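Glycerate dehydrogenase/glyoxylate reductase (PDB 2CUK) probably reduces glyoxylate and hydroxypyruvate with a nicotinamide cofactor, as a member of the D-isomer specific 2-hydroxyacid dehydrogenase family. Local coordinates at residues R215-K220 and R244-G249; K67-Y72 and I89-T94; E100-L105 and G153-A158; R169-A174 and P181-S186; V5-P10 and I48-D53. One frame throughout, in Å; residues are numbered along the deposited sequence.

Interaction 1 (R215-K220 and R244-G249)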
# COMPACT_ATOMS: atom_id res chain seq x y z
N ARG A 215 -19.17 -7.92 -18.13
CA ARG A 215 -18.51 -6.66 -17.80
C ARG A 215 -17.04 -6.85 -17.45
O ARG A 215 -16.21 -6.00 -17.77
CB ARG A 215 -19.26 -5.95 -16.67
CG ARG A 215 -20.65 -5.50 -17.08
CD ARG A 215 -21.14 -4.33 -16.26
NE ARG A 215 -22.42 -3.83 -16.76
CZ ARG A 215 -23.61 -4.34 -16.44
NH1 ARG A 215 -23.70 -5.37 -15.62
NH2 ARG A 215 -24.71 -3.82 -16.97
N LEU A 216 -16.70 -7.96 -16.79
CA LEU A 216 -15.32 -8.23 -16.42
C LEU A 216 -14.46 -8.40 -17.66
O LEU A 216 -13.35 -7.88 -17.73
CB LEU A 216 -15.24 -9.49 -15.54
CG LEU A 216 -15.75 -9.34 -14.10
CD1 LEU A 216 -15.86 -10.71 -13.45
CD2 LEU A 216 -14.81 -8.43 -13.31
N PHE A 217 -14.97 -9.14 -18.65
CA PHE A 217 -14.23 -9.34 -19.88
C PHE A 217 -14.35 -8.15 -20.82
O PHE A 217 -13.71 -8.11 -21.87
CB PHE A 217 -14.69 -10.63 -20.56
CG PHE A 217 -14.12 -11.87 -19.94
CD1 PHE A 217 -12.80 -12.24 -20.17
CD2 PHE A 217 -14.89 -12.66 -19.09
CE1 PHE A 217 -12.25 -13.37 -19.57
CE2 PHE A 217 -14.36 -13.81 -18.49
CZ PHE A 217 -13.03 -14.16 -18.73
N ALA A 218 -15.17 -7.17 -20.44
CA ALA A 218 -15.32 -5.96 -21.24
C ALA A 218 -14.22 -5.00 -20.80
O ALA A 218 -13.86 -4.07 -21.52
CB ALA A 218 -16.69 -5.32 -21.01
N MET A 219 -13.68 -5.22 -19.60
CA MET A 219 -12.60 -4.39 -19.10
C MET A 219 -11.38 -4.63 -19.99
O MET A 219 -11.29 -5.67 -20.65
CB MET A 219 -12.30 -4.75 -17.64
CG MET A 219 -13.37 -4.28 -16.66
SD MET A 219 -13.09 -4.76 -14.94
CE MET A 219 -11.46 -3.98 -14.64
N LYS A 220 -10.45 -3.70 -20.04
CA LYS A 220 -9.32 -3.96 -20.93
C LYS A 220 -8.40 -5.06 -20.41
O LYS A 220 -8.30 -5.31 -19.22
CB LYS A 220 -8.54 -2.67 -21.36
CG LYS A 220 -8.00 -1.79 -20.21
CD LYS A 220 -8.04 -0.26 -20.52
CE LYS A 220 -6.67 0.31 -20.92
NZ LYS A 220 -6.75 1.72 -21.32
N ARG A 244 -7.32 -15.45 -14.91
CA ARG A 244 -6.36 -16.41 -15.44
C ARG A 244 -5.47 -15.84 -16.54
O ARG A 244 -4.33 -16.28 -16.69
CB ARG A 244 -7.09 -17.67 -15.92
CG ARG A 244 -7.72 -18.44 -14.77
CD ARG A 244 -8.14 -19.85 -15.15
NE ARG A 244 -8.90 -20.49 -14.07
CZ ARG A 244 -8.40 -20.85 -12.90
NH1 ARG A 244 -7.12 -20.64 -12.62
NH2 ARG A 244 -9.18 -21.42 -11.99
N GLY A 245 -5.97 -14.85 -17.28
CA GLY A 245 -5.15 -14.27 -18.34
C GLY A 245 -5.60 -12.92 -18.88
O GLY A 245 -4.81 -12.20 -19.49
N HIS A 246 -6.86 -12.56 -18.66
CA HIS A 246 -7.38 -11.29 -19.15
C HIS A 246 -6.99 -10.10 -18.27
O HIS A 246 -6.32 -9.17 -18.73
CB HIS A 246 -8.90 -11.36 -19.28
CG HIS A 246 -9.52 -10.12 -19.85
ND1 HIS A 246 -9.20 -9.64 -21.11
CD2 HIS A 246 -10.41 -9.24 -19.33
CE1 HIS A 246 -9.87 -8.53 -21.33
NE2 HIS A 246 -10.61 -8.26 -20.27
N LEU A 247 -7.39 -10.13 -17.01
CA LEU A 247 -7.08 -9.05 -16.07
C LEU A 247 -5.68 -9.13 -15.49
O LEU A 247 -5.15 -10.22 -15.27
CB LEU A 247 -8.08 -9.04 -14.91
CG LEU A 247 -9.53 -8.71 -15.27
CD1 LEU A 247 -10.41 -8.86 -14.03
CD2 LEU A 247 -9.60 -7.29 -15.81
N PHE A 248 -5.06 -7.97 -15.26
CA PHE A 248 -3.73 -7.95 -14.67
C PHE A 248 -3.87 -8.53 -13.26
O PHE A 248 -3.03 -9.29 -12.81
CB PHE A 248 -3.19 -6.52 -14.57
CG PHE A 248 -1.82 -6.43 -13.95
CD1 PHE A 248 -0.68 -6.58 -14.73
CD2 PHE A 248 -1.68 -6.19 -12.59
CE1 PHE A 248 0.59 -6.50 -14.15
CE2 PHE A 248 -0.42 -6.11 -12.00
CZ PHE A 248 0.72 -6.26 -12.79
N GLY A 249 -4.95 -8.15 -12.58
CA GLY A 249 -5.18 -8.63 -11.23
C GLY A 249 -6.37 -7.99 -10.54
O GLY A 249 -7.11 -7.20 -11.14

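Interaction 2 (K67-Y72 and I89-T94)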
# COMPACT_ATOMS: atom_id res chain seq x y z
N LYS A 67 -35.51 1.36 22.95
CA LYS A 67 -35.73 2.73 22.49
C LYS A 67 -34.86 3.15 21.30
O LYS A 67 -35.27 3.95 20.47
CB LYS A 67 -35.49 3.72 23.63
CG LYS A 67 -36.37 3.51 24.85
CD LYS A 67 -36.12 4.55 25.93
CE LYS A 67 -36.73 5.91 25.58
NZ LYS A 67 -36.12 6.53 24.37
N VAL A 68 -33.65 2.59 21.22
CA VAL A 68 -32.75 2.97 20.14
C VAL A 68 -31.79 1.88 19.71
O VAL A 68 -31.29 1.10 20.52
CB VAL A 68 -31.91 4.20 20.54
CG1 VAL A 68 -31.13 3.90 21.82
CG2 VAL A 68 -30.96 4.59 19.42
N ILE A 69 -31.56 1.83 18.40
CA ILE A 69 -30.63 0.89 17.81
C ILE A 69 -29.54 1.78 17.20
O ILE A 69 -29.71 2.32 16.11
CB ILE A 69 -31.29 0.05 16.69
CG1 ILE A 69 -32.42 -0.79 17.28
CG2 ILE A 69 -30.24 -0.85 16.04
CD1 ILE A 69 -33.17 -1.60 16.24
N ALA A 70 -28.44 1.95 17.94
CA ALA A 70 -27.33 2.76 17.47
C ALA A 70 -26.32 1.85 16.78
O ALA A 70 -25.47 1.24 17.43
CB ALA A 70 -26.68 3.50 18.64
N CYS A 71 -26.43 1.77 15.47
CA CYS A 71 -25.56 0.92 14.67
C CYS A 71 -24.09 1.29 14.68
O CYS A 71 -23.74 2.46 14.55
CB CYS A 71 -26.04 0.90 13.21
SG CYS A 71 -27.66 0.16 13.00
N TYR A 72 -23.25 0.28 14.84
CA TYR A 72 -21.81 0.47 14.84
C TYR A 72 -21.42 0.19 13.38
O TYR A 72 -20.77 -0.81 13.08
CB TYR A 72 -21.13 -0.54 15.78
CG TYR A 72 -19.63 -0.36 15.91
CD1 TYR A 72 -19.10 0.75 16.56
CD2 TYR A 72 -18.75 -1.29 15.36
CE1 TYR A 72 -17.72 0.94 16.66
CE2 TYR A 72 -17.36 -1.11 15.44
CZ TYR A 72 -16.86 0.00 16.09
OH TYR A 72 -15.49 0.19 16.16
N ILE A 89 -38.99 2.76 17.56
CA ILE A 89 -37.59 2.62 17.93
C ILE A 89 -36.75 3.49 17.01
O ILE A 89 -36.95 3.49 15.80
CB ILE A 89 -37.13 1.15 17.80
CG1 ILE A 89 -38.00 0.25 18.67
CG2 ILE A 89 -35.66 1.03 18.18
CD1 ILE A 89 -37.74 -1.24 18.49
N ARG A 90 -35.82 4.24 17.58
CA ARG A 90 -34.96 5.10 16.77
C ARG A 90 -33.79 4.27 16.24
O ARG A 90 -33.32 3.35 16.90
CB ARG A 90 -34.41 6.28 17.58
CG ARG A 90 -35.48 7.20 18.16
CD ARG A 90 -36.47 7.66 17.09
NE ARG A 90 -35.85 8.45 16.04
CZ ARG A 90 -35.39 9.69 16.20
NH1 ARG A 90 -35.48 10.29 17.38
NH2 ARG A 90 -34.86 10.33 15.17
N VAL A 91 -33.32 4.60 15.04
CA VAL A 91 -32.20 3.89 14.45
C VAL A 91 -31.19 4.91 13.95
O VAL A 91 -31.54 5.84 13.21
CB VAL A 91 -32.64 2.98 13.28
CG1 VAL A 91 -31.43 2.28 12.67
CG2 VAL A 91 -33.63 1.94 13.78
N THR A 92 -29.94 4.74 14.36
CA THR A 92 -28.86 5.64 13.95
C THR A 92 -27.68 4.85 13.41
O THR A 92 -27.62 3.63 13.55
CB THR A 92 -28.37 6.49 15.14
OG1 THR A 92 -27.83 5.64 16.16
CG2 THR A 92 -29.51 7.31 15.73
N HIS A 93 -26.74 5.56 12.79
CA HIS A 93 -25.55 4.93 12.24
C HIS A 93 -24.35 5.85 12.42
O HIS A 93 -24.45 6.88 13.08
CB HIS A 93 -25.75 4.57 10.76
CG HIS A 93 -25.98 5.75 9.87
ND1 HIS A 93 -25.62 5.75 8.54
CD2 HIS A 93 -26.54 6.95 10.11
CE1 HIS A 93 -25.96 6.91 7.99
NE2 HIS A 93 -26.52 7.65 8.92
N THR A 94 -23.22 5.48 11.83
CA THR A 94 -22.00 6.29 11.96
C THR A 94 -21.45 6.76 10.61
O THR A 94 -20.39 6.32 10.18
CB THR A 94 -20.91 5.48 12.69
OG1 THR A 94 -20.53 4.35 11.89
CG2 THR A 94 -21.44 4.98 14.04
O HOH W 1 -25.12 5.05 15.48

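Interaction 3 (E100-L105 and G153-A158)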
# COMPACT_ATOMS: atom_id res chain seq x y z
N GLU A 100 -12.07 8.06 5.07
CA GLU A 100 -10.63 8.10 4.84
C GLU A 100 -9.95 6.75 4.99
O GLU A 100 -9.06 6.40 4.20
CB GLU A 100 -9.98 9.10 5.79
CG GLU A 100 -10.46 10.53 5.60
CD GLU A 100 -10.17 11.04 4.21
OE1 GLU A 100 -8.99 10.96 3.78
OE2 GLU A 100 -11.10 11.52 3.54
N ALA A 101 -10.35 6.00 6.01
CA ALA A 101 -9.77 4.68 6.27
C ALA A 101 -10.05 3.72 5.12
O ALA A 101 -9.16 2.98 4.69
CB ALA A 101 -10.34 4.12 7.58
N THR A 102 -11.28 3.72 4.64
CA THR A 102 -11.67 2.84 3.54
C THR A 102 -10.94 3.25 2.27
O THR A 102 -10.54 2.40 1.47
CB THR A 102 -13.18 2.92 3.30
OG1 THR A 102 -13.86 2.66 4.53
CG2 THR A 102 -13.62 1.88 2.25
N ALA A 103 -10.78 4.56 2.07
CA ALA A 103 -10.09 5.08 0.90
C ALA A 103 -8.64 4.66 0.97
O ALA A 103 -8.03 4.33 -0.05
CB ALA A 103 -10.20 6.61 0.85
N ASP A 104 -8.07 4.69 2.17
CA ASP A 104 -6.67 4.37 2.35
C ASP A 104 -6.37 2.93 1.91
O ASP A 104 -5.40 2.64 1.22
CB ASP A 104 -6.31 4.53 3.83
CG ASP A 104 -6.09 6.00 4.14
OD1 ASP A 104 -6.02 6.79 3.19
OD2 ASP A 104 -5.99 6.35 5.31
N LEU A 105 -7.25 2.01 2.37
CA LEU A 105 -7.03 0.61 2.05
C LEU A 105 -7.33 0.31 0.59
O LEU A 105 -6.77 -0.60 -0.02
CB LEU A 105 -7.93 -0.23 2.95
CG LEU A 105 -7.72 -1.73 2.73
CD1 LEU A 105 -6.82 -2.37 3.80
CD2 LEU A 105 -9.03 -2.52 2.74
N GLY A 153 -19.45 8.59 -4.16
CA GLY A 153 -19.84 9.16 -2.89
C GLY A 153 -18.59 9.71 -2.22
O GLY A 153 -17.61 9.98 -2.90
N ARG A 154 -18.61 9.84 -0.90
CA ARG A 154 -17.45 10.37 -0.18
C ARG A 154 -16.21 9.50 -0.33
O ARG A 154 -15.11 10.00 -0.54
CB ARG A 154 -17.79 10.56 1.30
CG ARG A 154 -18.79 11.68 1.57
CD ARG A 154 -19.08 11.84 3.05
NE ARG A 154 -20.11 12.85 3.30
CZ ARG A 154 -19.97 14.15 3.08
NH1 ARG A 154 -18.83 14.63 2.60
NH2 ARG A 154 -20.98 14.97 3.33
N ILE A 155 -16.37 8.18 -0.22
CA ILE A 155 -15.23 7.28 -0.35
C ILE A 155 -14.64 7.39 -1.75
O ILE A 155 -13.43 7.54 -1.91
CB ILE A 155 -15.63 5.82 -0.04
CG1 ILE A 155 -16.06 5.73 1.43
CG2 ILE A 155 -14.45 4.88 -0.30
CD1 ILE A 155 -16.54 4.36 1.85
N GLY A 156 -15.49 7.31 -2.77
CA GLY A 156 -15.01 7.41 -4.14
C GLY A 156 -14.24 8.70 -4.38
O GLY A 156 -13.23 8.71 -5.07
N GLN A 157 -14.73 9.79 -3.81
CA GLN A 157 -14.08 11.08 -3.97
C GLN A 157 -12.74 11.11 -3.23
O GLN A 157 -11.79 11.72 -3.69
CB GLN A 157 -14.99 12.20 -3.47
CG GLN A 157 -16.22 12.40 -4.35
CD GLN A 157 -17.16 13.47 -3.81
OE1 GLN A 157 -16.75 14.61 -3.58
NE2 GLN A 157 -18.42 13.10 -3.61
N ALA A 158 -12.69 10.45 -2.07
CA ALA A 158 -11.46 10.40 -1.29
C ALA A 158 -10.44 9.57 -2.06
O ALA A 158 -9.25 9.87 -2.05
CB ALA A 158 -11.72 9.78 0.07

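Interaction 4 (R169-A174 and P181-S186)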
# COMPACT_ATOMS: atom_id res chain seq x y z
N ARG A 169 -5.08 9.49 -13.89
CA ARG A 169 -6.16 10.29 -14.39
C ARG A 169 -7.42 9.68 -13.86
O ARG A 169 -7.51 8.49 -13.60
CB ARG A 169 -6.15 10.22 -15.92
CG ARG A 169 -5.27 11.30 -16.54
CD ARG A 169 -4.44 10.76 -17.71
NE ARG A 169 -5.14 10.96 -18.98
CZ ARG A 169 -4.44 11.52 -19.99
NH1 ARG A 169 -3.18 11.86 -19.82
NH2 ARG A 169 -5.03 11.69 -21.18
N VAL A 170 -8.43 10.51 -13.59
CA VAL A 170 -9.65 10.01 -12.98
C VAL A 170 -10.92 10.25 -13.79
O VAL A 170 -11.14 11.33 -14.33
CB VAL A 170 -9.85 10.62 -11.58
CG1 VAL A 170 -11.17 10.14 -10.99
CG2 VAL A 170 -8.69 10.24 -10.68
N VAL A 171 -11.76 9.21 -13.86
CA VAL A 171 -13.04 9.28 -14.55
C VAL A 171 -14.01 8.54 -13.65
O VAL A 171 -13.59 7.81 -12.75
CB VAL A 171 -13.00 8.60 -15.95
CG1 VAL A 171 -11.94 9.27 -16.82
CG2 VAL A 171 -12.71 7.12 -15.80
N TYR A 172 -15.31 8.71 -13.87
CA TYR A 172 -16.26 8.02 -13.01
C TYR A 172 -17.65 7.84 -13.60
O TYR A 172 -18.04 8.52 -14.56
CB TYR A 172 -16.39 8.76 -11.67
CG TYR A 172 -17.23 10.02 -11.72
CD1 TYR A 172 -18.55 10.02 -11.28
CD2 TYR A 172 -16.70 11.21 -12.20
CE1 TYR A 172 -19.33 11.18 -11.32
CE2 TYR A 172 -17.46 12.38 -12.25
CZ TYR A 172 -18.78 12.36 -11.81
OH TYR A 172 -19.53 13.52 -11.86
N HIS A 173 -18.38 6.90 -13.02
CA HIS A 173 -19.75 6.64 -13.42
C HIS A 173 -20.53 6.59 -12.12
O HIS A 173 -20.03 6.12 -11.10
CB HIS A 173 -19.89 5.29 -14.13
CG HIS A 173 -21.31 4.91 -14.39
ND1 HIS A 173 -22.13 5.62 -15.25
CD2 HIS A 173 -22.08 3.93 -13.86
CE1 HIS A 173 -23.34 5.09 -15.23
NE2 HIS A 173 -23.34 4.07 -14.40
N ALA A 174 -21.76 7.09 -12.15
CA ALA A 174 -22.61 7.10 -10.97
C ALA A 174 -24.05 7.27 -11.44
O ALA A 174 -24.28 7.65 -12.59
CB ALA A 174 -22.22 8.24 -10.03
N PRO A 181 -14.19 17.84 -11.05
CA PRO A 181 -13.32 18.05 -12.21
C PRO A 181 -12.88 16.75 -12.89
O PRO A 181 -11.71 16.60 -13.25
CB PRO A 181 -12.15 18.82 -11.62
CG PRO A 181 -12.03 18.19 -10.26
CD PRO A 181 -13.46 18.11 -9.80
N TYR A 182 -13.82 15.82 -13.05
CA TYR A 182 -13.52 14.54 -13.68
C TYR A 182 -14.58 14.19 -14.71
O TYR A 182 -15.75 14.52 -14.54
CB TYR A 182 -13.49 13.40 -12.65
CG TYR A 182 -12.81 13.71 -11.34
CD1 TYR A 182 -11.46 14.05 -11.29
CD2 TYR A 182 -13.51 13.62 -10.14
CE1 TYR A 182 -10.83 14.29 -10.07
CE2 TYR A 182 -12.90 13.86 -8.93
CZ TYR A 182 -11.56 14.20 -8.89
OH TYR A 182 -10.96 14.42 -7.67
N PRO A 183 -14.18 13.54 -15.81
CA PRO A 183 -15.12 13.15 -16.86
C PRO A 183 -16.15 12.14 -16.35
O PRO A 183 -15.79 11.15 -15.71
CB PRO A 183 -14.22 12.55 -17.93
CG PRO A 183 -12.96 13.35 -17.79
CD PRO A 183 -12.79 13.40 -16.28
N PHE A 184 -17.43 12.41 -16.61
CA PHE A 184 -18.51 11.52 -16.20
C PHE A 184 -18.80 10.60 -17.40
O PHE A 184 -19.12 11.08 -18.48
CB PHE A 184 -19.77 12.32 -15.85
CG PHE A 184 -20.94 11.48 -15.44
CD1 PHE A 184 -21.01 10.95 -14.16
CD2 PHE A 184 -21.97 11.21 -16.34
CE1 PHE A 184 -22.09 10.15 -13.77
CE2 PHE A 184 -23.05 10.42 -15.96
CZ PHE A 184 -23.11 9.89 -14.68
N LEU A 185 -18.68 9.29 -17.19
CA LEU A 185 -18.90 8.34 -18.28
C LEU A 185 -19.99 7.32 -17.97
O LEU A 185 -20.40 7.15 -16.83
CB LEU A 185 -17.59 7.58 -18.57
CG LEU A 185 -16.31 8.40 -18.75
CD1 LEU A 185 -15.10 7.46 -18.85
CD2 LEU A 185 -16.42 9.26 -19.99
N SER A 186 -20.47 6.66 -19.02
CA SER A 186 -21.47 5.61 -18.85
C SER A 186 -20.64 4.44 -18.32
O SER A 186 -19.42 4.44 -18.46
CB SER A 186 -22.09 5.23 -20.20
OG SER A 186 -21.11 4.65 -21.05
O HOH W 2 -18.17 15.16 -13.22

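Interaction 5 (V5-P10 and I48-D53)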
# COMPACT_ATOMS: atom_id res chain seq x y z
N VAL A 5 -24.30 -4.40 23.73
CA VAL A 5 -23.36 -4.16 22.65
C VAL A 5 -22.98 -5.57 22.18
O VAL A 5 -22.37 -6.34 22.93
CB VAL A 5 -22.10 -3.41 23.15
CG1 VAL A 5 -21.24 -3.00 21.97
CG2 VAL A 5 -22.52 -2.20 23.96
N THR A 6 -23.35 -5.89 20.95
CA THR A 6 -23.11 -7.22 20.38
C THR A 6 -21.67 -7.67 20.20
O THR A 6 -21.42 -8.85 19.98
CB THR A 6 -23.84 -7.37 19.04
OG1 THR A 6 -23.30 -6.43 18.10
CG2 THR A 6 -25.34 -7.11 19.22
N ARG A 7 -20.72 -6.75 20.29
CA ARG A 7 -19.30 -7.09 20.14
C ARG A 7 -18.43 -6.16 20.98
O ARG A 7 -18.84 -5.04 21.30
CB ARG A 7 -18.87 -6.98 18.68
CG ARG A 7 -19.57 -7.92 17.72
CD ARG A 7 -19.20 -9.38 17.96
NE ARG A 7 -19.75 -10.23 16.91
CZ ARG A 7 -21.05 -10.38 16.66
NH1 ARG A 7 -21.94 -9.73 17.40
NH2 ARG A 7 -21.46 -11.14 15.66
N THR A 8 -17.23 -6.61 21.32
CA THR A 8 -16.31 -5.78 22.08
C THR A 8 -15.81 -4.68 21.16
O THR A 8 -15.57 -4.92 19.97
CB THR A 8 -15.12 -6.59 22.61
OG1 THR A 8 -14.54 -7.34 21.53
CG2 THR A 8 -15.57 -7.56 23.69
N LEU A 9 -15.65 -3.48 21.69
CA LEU A 9 -15.20 -2.34 20.89
C LEU A 9 -13.87 -1.78 21.38
O LEU A 9 -13.55 -1.85 22.56
CB LEU A 9 -16.25 -1.23 20.93
CG LEU A 9 -17.70 -1.60 20.60
CD1 LEU A 9 -18.58 -0.36 20.72
CD2 LEU A 9 -17.78 -2.18 19.19
N PRO A 10 -13.08 -1.21 20.46
CA PRO A 10 -11.78 -0.63 20.80
C PRO A 10 -11.98 0.74 21.43
O PRO A 10 -12.93 1.46 21.08
CB PRO A 10 -11.08 -0.56 19.45
CG PRO A 10 -12.21 -0.19 18.54
CD PRO A 10 -13.33 -1.11 19.01
N ILE A 48 -26.44 -1.65 20.50
CA ILE A 48 -25.40 -1.25 19.55
C ILE A 48 -24.94 -2.53 18.85
O ILE A 48 -24.09 -3.26 19.36
CB ILE A 48 -24.18 -0.62 20.26
CG1 ILE A 48 -24.62 0.62 21.04
CG2 ILE A 48 -23.12 -0.25 19.22
CD1 ILE A 48 -23.54 1.20 21.92
N PRO A 49 -25.51 -2.81 17.67
CA PRO A 49 -25.16 -4.00 16.89
C PRO A 49 -24.10 -3.73 15.84
O PRO A 49 -23.65 -2.60 15.68
CB PRO A 49 -26.49 -4.37 16.25
CG PRO A 49 -27.01 -3.01 15.87
CD PRO A 49 -26.67 -2.13 17.07
N THR A 50 -23.72 -4.79 15.13
CA THR A 50 -22.73 -4.72 14.06
C THR A 50 -23.39 -5.30 12.81
O THR A 50 -24.52 -5.78 12.86
CB THR A 50 -21.46 -5.56 14.37
OG1 THR A 50 -21.81 -6.95 14.47
CG2 THR A 50 -20.81 -5.10 15.66
N VAL A 51 -22.68 -5.23 11.68
CA VAL A 51 -23.21 -5.75 10.42
C VAL A 51 -23.44 -7.27 10.47
O VAL A 51 -24.15 -7.81 9.63
CB VAL A 51 -22.25 -5.45 9.24
CG1 VAL A 51 -22.19 -3.94 9.00
CG2 VAL A 51 -20.86 -6.00 9.53
N GLU A 52 -22.85 -7.93 11.46
CA GLU A 52 -22.99 -9.38 11.61
C GLU A 52 -24.22 -9.79 12.42
O GLU A 52 -24.48 -10.98 12.60
CB GLU A 52 -21.74 -9.96 12.30
CG GLU A 52 -20.44 -9.76 11.53
CD GLU A 52 -20.28 -10.73 10.37
OE1 GLU A 52 -21.23 -10.86 9.57
OE2 GLU A 52 -19.20 -11.35 10.26
N ASP A 53 -24.97 -8.81 12.91
CA ASP A 53 -26.17 -9.09 13.71
C ASP A 53 -27.44 -8.72 12.95
O ASP A 53 -27.62 -7.57 12.55
CB ASP A 53 -26.13 -8.29 15.02
CG ASP A 53 -24.84 -8.48 15.79
OD1 ASP A 53 -24.58 -9.61 16.25
OD2 ASP A 53 -24.10 -7.49 15.95

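Interaction 1 (R215-K220 and R244-G249)
The imidazole of His246 carries Phe217 CD1 over one face and two backbone oxygens, Met219 O and Leu216 O, around its edge. The two rings form an oblique pair, inclined at 35° with their centroids 5.4 Å apart; Phe217 CE1 also lies 3.9 Å from His246 CB. At the polar end of the imidazole, His246 NE2 donates to Met219 O over 2.7 Å. This bond is short but bent, 139° at the hydrogen, and the donor stands above the carbonyl plane instead of on a lone pair. It forms because CG of His246 is turned anti to its own N (chi1 -177°), which carries the ring across to the backbone of 217-219. A leucine here would probably leave Met219 O without its donor and Phe217 without its flat neighbour. Beside this polar link the contact is apolar: Leu247 CD2 meets Met219 CE at 4.0 Å, and Leu247 CD1 comes within 4.5 Å of Leu216 CD2, with helix 236-243 adding Leu239 and Ala242 against Leu247. Phe217 is exposed, whereas Leu216, Met219 and Leu247 are buried. The contact joins two loops of the Rossmann-type NAD-binding domain, one following helix 213-216 and leading to strand 224-227, the other running from helix 236-243 into the neighbouring parallel strand 249-252.

Interaction 2 (K67-Y72 and I89-T94)
Thr92 OG1 reaches over Ala70, 3.2 Å from Ala70 CA, because chi1 of 62° sets the hydroxyl between the backbone N and the carbonyl carbon. From there it shares a water with Cys71 O: the water lies 2.9 Å from Thr92 OG1 and donates to Cys71 O. On the face of Ile69 and Val91, CG2 of Val91 lies by Ile69 CB. Just beyond the strands, Ile89 lies slantwise across Ile69, its CG2 3.8 Å from Ile69 CG1, and Cys71 SG comes up to Val91 CG1. Arg90 folds back at chi2 and chi3, its guanidinium leaving the contact to pair with Glu305 and the carbonyl of Val311. Backbone bonds join strands 68-70 and 90-92 in parallel, 7° apart, among them Ile69 N to Arg90 O (2.8 Å) and Thr92 N to Ile69 O. Helix 81-85 completes this beta-alpha-beta unit. The chemistry is thus divided: facing N-H and C=O groups pair between the strands, others bond outward to Leu47 and Val310, and the water links Cys71 O and Thr92 OG1 where the strands end.

Interaction 3 (E100-L105 and G153-A158)
Two helices, 99-114 and 154-165, meet here near the first turn of the second, which follows the probable glycine-rich turn of the NAD-binding Rossmann fold and is entered through Gly153 at its N-cap. Ala103 CB and Ala158 CB touch at 3.6 Å, and the small methyls let the axes of the short segments approach to 8.6 Å at a crossing angle of -49°. Beside them Ile155 CD1 rests against Thr102 CG2 at 3.9 Å. CG1 of Ile155 lies anti to the carbonyl carbon (chi1 -64°) and chi2 is extended, which carries the methyl out to Thr102. Gly153 and Gly156 fit the GxGxxG pattern, whose turn and following helix usually receive the dinucleotide phosphates, consistent with NAD binding in this family. Thr102 OG1 itself bonds back to Leu98 O. Glu100, bent at chi2, brings OE2 to 3.9 Å from Ala158 CB, while its OE1 forms a salt bridge with Arg162, which also pairs with Asp104. Gln143 of the second subunit bonds to Asp104 OD2.

Interaction 4 (R169-A174 and P181-S186)
Tyr172 takes a chi1 of 77°, its ring carbon CG wedged between backbone N and carbonyl carbon, and this swings the ring back over the chain of 181-186. Phe184, with CG anti to N (chi1 179°), extends its ring to meet it. The edge of Phe184 is directed at the face of Tyr172 in an offset edge-to-face pair, planes 71° apart and centroids 5.2 Å apart, with Tyr172 CE1 3.3 Å from Phe184 CD1. The far end of the Phe184 ring reaches Ala174 O at its edge. Tyr182 presents a face to Val170 CG1, a CH-pi contact 4.0 Å from the ring centroid, and Pro181 CG lies over the rim of the opposite face. Val171 CB packs on Leu185 CD1 at 3.8 Å. His173 ND1 donates to Leu185 O over 2.8 Å, in the carbonyl plane on a lone pair, which helps to hold the turn of the imidazole. Backbone bonds tie the middle together: Tyr172 N to Pro183 O, and Leu185 N to Tyr172 O at 2.8 Å. The phenol oxygen of Tyr172 accepts from Lys178 N. Ser186 then caps helix 187-193, its OG bonded to Glu189 N. Strand 169-173, outermost within this chain in the parallel Rossmann-type sheet, is thereby flanked by the returning loop through a single bridge and an aromatic cluster of Tyr172, His173 and Phe184.

Interaction 5 (V5-P10 and I48-D53)
Asp53 sits at the tight centre of this contact, its carboxylate gripped by Thr6, Arg7 and Thr50. In Thr6, chi1 of 63° puts OG1 between the backbone N and the carbonyl carbon, facing Asp53, and it donates to Asp53 OD2 (2.5 Å) from above the carboxylate plane. The same oxygen takes Thr50 N on its anti lone pair and Thr50 OG1 from above the plane, three donors in all. Asp53 OD1 uses its syn lone pair for a salt bridge with Arg7 NH1 at 2.9 Å, lying near the guanidinium plane; Arg7 NH1 also bonds to Thr6 O. Such donors would probably favour the ionised carboxylate. An asparagine in its place is likely to leave Arg7 without its countercharge and one or more of the three OD2 donors without a mate. Thr50 CG2 packs against Arg7 CG at 3.7 Å. At the sheet end, Val5 and Ile48 lie side by side, and Thr6 N bonds to Ile48 O at 3.2 Å. On the looser side Glu52 CB stands 3.6 Å from Arg7 NH2, where Pro134 of the second subunit also packs on Arg7; the Glu52 carboxylate turns off to Trp132 N of that subunit. The loops leave the C-terminal ends of neighbouring parallel strands 2-5 and 46-48, with Asp53 closing a type I turn from Thr50.

Along the chain the contacts close in the order 5, 2, 3, 4, 1. Interactions 5 and 2 belong to one five-stranded parallel sheet; their centres are about 12 Å apart and they touch, Tyr72 N probably bonding to Pro49 O. Interaction 3 is nearest the chain's centre, about 10 Å from it, its own centre about 23 Å from those of interactions 2 and 5; helix 99-114 follows strand 90-92 directly. Interaction 4 begins on strand 169-173, next after helix 154-165, its centre about 16 Å from that of interaction 3. Interaction 1 adds loops of the same six-stranded sheet, its centre about 20 Å from that of interaction 4 and about 41 Å from that of interaction 2. The contacts thus span two parallel-sheet domains, and interactions 3 and 5 also reach the second subunit.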